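Local atomic coordinates of carboxyl esterase NP (Bacillus subtilis, PDB entry 4CCW), a protein that hydrolyses carboxylic esters to an alcohol and a carboxylate, as a carboxylesterase of the alpha/beta hydrolase superfamily. Residues R230-P235 against S258-I263. Sequence-based numbering, arbitrary orientation.
Sequences RSARVP and SFVPDI
The guanidinium group of Arg230 receives the rim of the Phe259 ring on one of its faces. CE1 lies 3.4 Å above the guanidinium plane, off centre, and the two planes stand 87° apart, so the ring edge, not its pi face, meets the cation. The nearest pair is Arg230 NH2 and Phe259 CE1, 3.5 Å apart; CD1 and CE1 together run along CZ and the nitrogens. An extended chain from CG to NE carries the arginine along this edge, while its NH1 forms a salt bridge with Glu227. An alanine in place of Phe259 would probably leave that face of the guanidinium without its aromatic neighbour and the arginine more free to swing about Glu227.

Backbone closeness accompanies the side-chain contact: Arg230 CA directs a CA-H...O contact at Phe259 O (3.3 Å), and Pro261 CG comes within 3.3 Å of the carbonyl oxygen Arg230 O. The two residues Arg230 and Phe259 end helices 226-230 and 249-259, and the loops that follow run side by side into strands 236-241 and 263-268, parallel neighbours in the central sheet of the alpha/beta hydrolase fold. Helix 249-259 thus belongs to the beta-alpha-beta crossover joining these strands, away from the ligand pocket.

Apolar packing fills the middle. Ala232 CB touches Pro261 CD at 3.9 Å and Val260 CG1 at 4.0 Å, with Leu140 of helix 130-141 also against the alanine.

Polar bridging is left to one water. It accepts from Asp262 N (3.1 Å) and can donate to Val234 O (2.9 Å) and, weakly, to Ala232 O, though more acceptors are in reach than it has protons. With CG anti to the backbone N (chi1 -172°), the Asp262 carboxylate is laid next to Pro235, both side chains pointing the same way and OD2 against Pro235 CB.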
loop_
_atom_site.group_PDB
_atom_site.type_symbol
_atom_site.label_atom_id
_atom_site.label_comp_id
_atom_site.label_asym_id
_atom_site.label_seq_id
_atom_site.Cartn_x
_atom_site.Cartn_y
_atom_site.Cartn_z
ATOM N N ARG A 230 16.054 -4.829 -14.229
ATOM C CA ARG A 230 16.792 -4.091 -15.273
ATOM C C ARG A 230 15.860 -3.460 -16.299
ATOM O O ARG A 230 16.228 -2.481 -16.977
ATOM C CB ARG A 230 17.759 -5.023 -15.999
ATOM C CG ARG A 230 19.021 -5.329 -15.212
ATOM C CD ARG A 230 19.925 -6.257 -16.002
ATOM N NE ARG A 230 21.260 -6.252 -15.426
ATOM C CZ ARG A 230 21.864 -7.314 -14.905
ATOM N NH1 ARG A 230 21.275 -8.491 -14.917
ATOM N NH2 ARG A 230 23.084 -7.191 -14.400
ATOM N N SER A 231 14.671 -4.038 -16.425
ATOM C CA SER A 231 13.720 -3.618 -17.466
ATOM C C SER A 231 12.903 -2.367 -17.111
ATOM O O SER A 231 12.208 -1.824 -17.980
ATOM C CB SER A 231 12.789 -4.778 -17.833
ATOM O OG SER A 231 11.680 -4.875 -16.946
ATOM N N ALA A 232 13.009 -1.904 -15.862
ATOM C CA ALA A 232 12.252 -0.724 -15.388
ATOM C C ALA A 232 12.488 0.487 -16.284
ATOM O O ALA A 232 13.636 0.832 -16.571
ATOM C CB ALA A 232 12.620 -0.384 -13.949
ATOM N N ARG A 233 11.403 1.134 -16.707
ATOM C CA ARG A 233 11.481 2.310 -17.606
ATOM C C ARG A 233 10.741 3.529 -17.032
ATOM O O ARG A 233 10.408 4.477 -17.748
ATOM C CB ARG A 233 10.900 1.950 -18.977
ATOM C CG ARG A 233 11.775 1.036 -19.818
ATOM C CD ARG A 233 11.283 0.996 -21.267
ATOM N NE ARG A 233 10.153 0.081 -21.453
ATOM C CZ ARG A 233 9.070 0.352 -22.180
ATOM N NH1 ARG A 233 8.927 1.530 -22.765
ATOM N NH2 ARG A 233 8.110 -0.552 -22.312
ATOM N N VAL A 234 10.483 3.488 -15.733
ATOM C CA VAL A 234 9.780 4.534 -15.014
ATOM C C VAL A 234 10.701 4.990 -13.864
ATOM O O VAL A 234 11.303 4.146 -13.200
ATOM C CB VAL A 234 8.435 3.979 -14.454
ATOM C CG1 VAL A 234 7.679 5.027 -13.656
ATOM C CG2 VAL A 234 7.543 3.481 -15.585
ATOM N N PRO A 235 10.794 6.304 -13.600
ATOM C CA PRO A 235 11.605 6.716 -12.439
ATOM C C PRO A 235 11.004 6.215 -11.135
ATOM O O PRO A 235 9.784 6.302 -10.941
ATOM C CB PRO A 235 11.565 8.260 -12.478
ATOM C CG PRO A 235 10.857 8.633 -13.734
ATOM C CD PRO A 235 10.117 7.441 -14.248
ATOM N N SER A 258 21.405 -1.950 -7.614
ATOM C CA SER A 258 22.262 -2.716 -8.534
ATOM C C SER A 258 21.634 -2.911 -9.925
ATOM O O SER A 258 22.358 -2.993 -10.921
ATOM C CB SER A 258 22.636 -4.079 -7.922
ATOM O OG SER A 258 23.529 -3.894 -6.804
ATOM N N PHE A 259 20.304 -2.986 -9.983
ATOM C CA PHE A 259 19.604 -3.347 -11.230
ATOM C C PHE A 259 18.635 -2.310 -11.822
ATOM O O PHE A 259 18.482 -2.237 -13.057
ATOM C CB PHE A 259 18.845 -4.668 -11.031
ATOM C CG PHE A 259 19.730 -5.834 -10.694
ATOM C CD1 PHE A 259 20.439 -6.490 -11.687
ATOM C CD2 PHE A 259 19.848 -6.280 -9.376
ATOM C CE1 PHE A 259 21.264 -7.558 -11.382
ATOM C CE2 PHE A 259 20.684 -7.338 -9.064
ATOM C CZ PHE A 259 21.392 -7.978 -10.065
ATOM N N VAL A 260 17.950 -1.541 -10.979
ATOM C CA VAL A 260 16.898 -0.638 -11.486
ATOM C C VAL A 260 17.567 0.591 -12.106
ATOM O O VAL A 260 18.293 1.281 -11.422
ATOM C CB VAL A 260 15.906 -0.207 -10.381
ATOM C CG1 VAL A 260 14.896 0.805 -10.907
ATOM C CG2 VAL A 260 15.184 -1.422 -9.795
ATOM N N PRO A 261 17.326 0.850 -13.396
ATOM C CA PRO A 261 18.069 1.904 -14.112
ATOM C C PRO A 261 17.877 3.303 -13.547
ATOM O O PRO A 261 18.834 4.067 -13.448
ATOM C CB PRO A 261 17.477 1.844 -15.514
ATOM C CG PRO A 261 17.094 0.423 -15.662
ATOM C CD PRO A 261 16.510 0.054 -14.332
ATOM N N ASP A 262 16.650 3.652 -13.199
ATOM C CA ASP A 262 16.377 5.037 -12.868
ATOM C C ASP A 262 15.811 4.995 -11.470
ATOM O O ASP A 262 14.597 4.879 -11.293
ATOM C CB ASP A 262 15.400 5.644 -13.890
ATOM C CG ASP A 262 15.212 7.146 -13.733
ATOM O OD1 ASP A 262 15.604 7.720 -12.692
ATOM O OD2 ASP A 262 14.660 7.763 -14.670
ATOM N N ILE A 263 16.707 5.050 -10.481
ATOM C CA ILE A 263 16.317 4.879 -9.077
ATOM C C ILE A 263 16.981 5.922 -8.174
ATOM O O ILE A 263 18.138 6.300 -8.397
ATOM C CB ILE A 263 16.606 3.436 -8.566
ATOM C CG1 ILE A 263 15.829 3.150 -7.283
ATOM C CG2 ILE A 263 18.096 3.184 -8.342
ATOM C CD1 ILE A 263 15.616 1.674 -7.008
HETATM O O HOH W 1 13.751 2.794 -13.955
#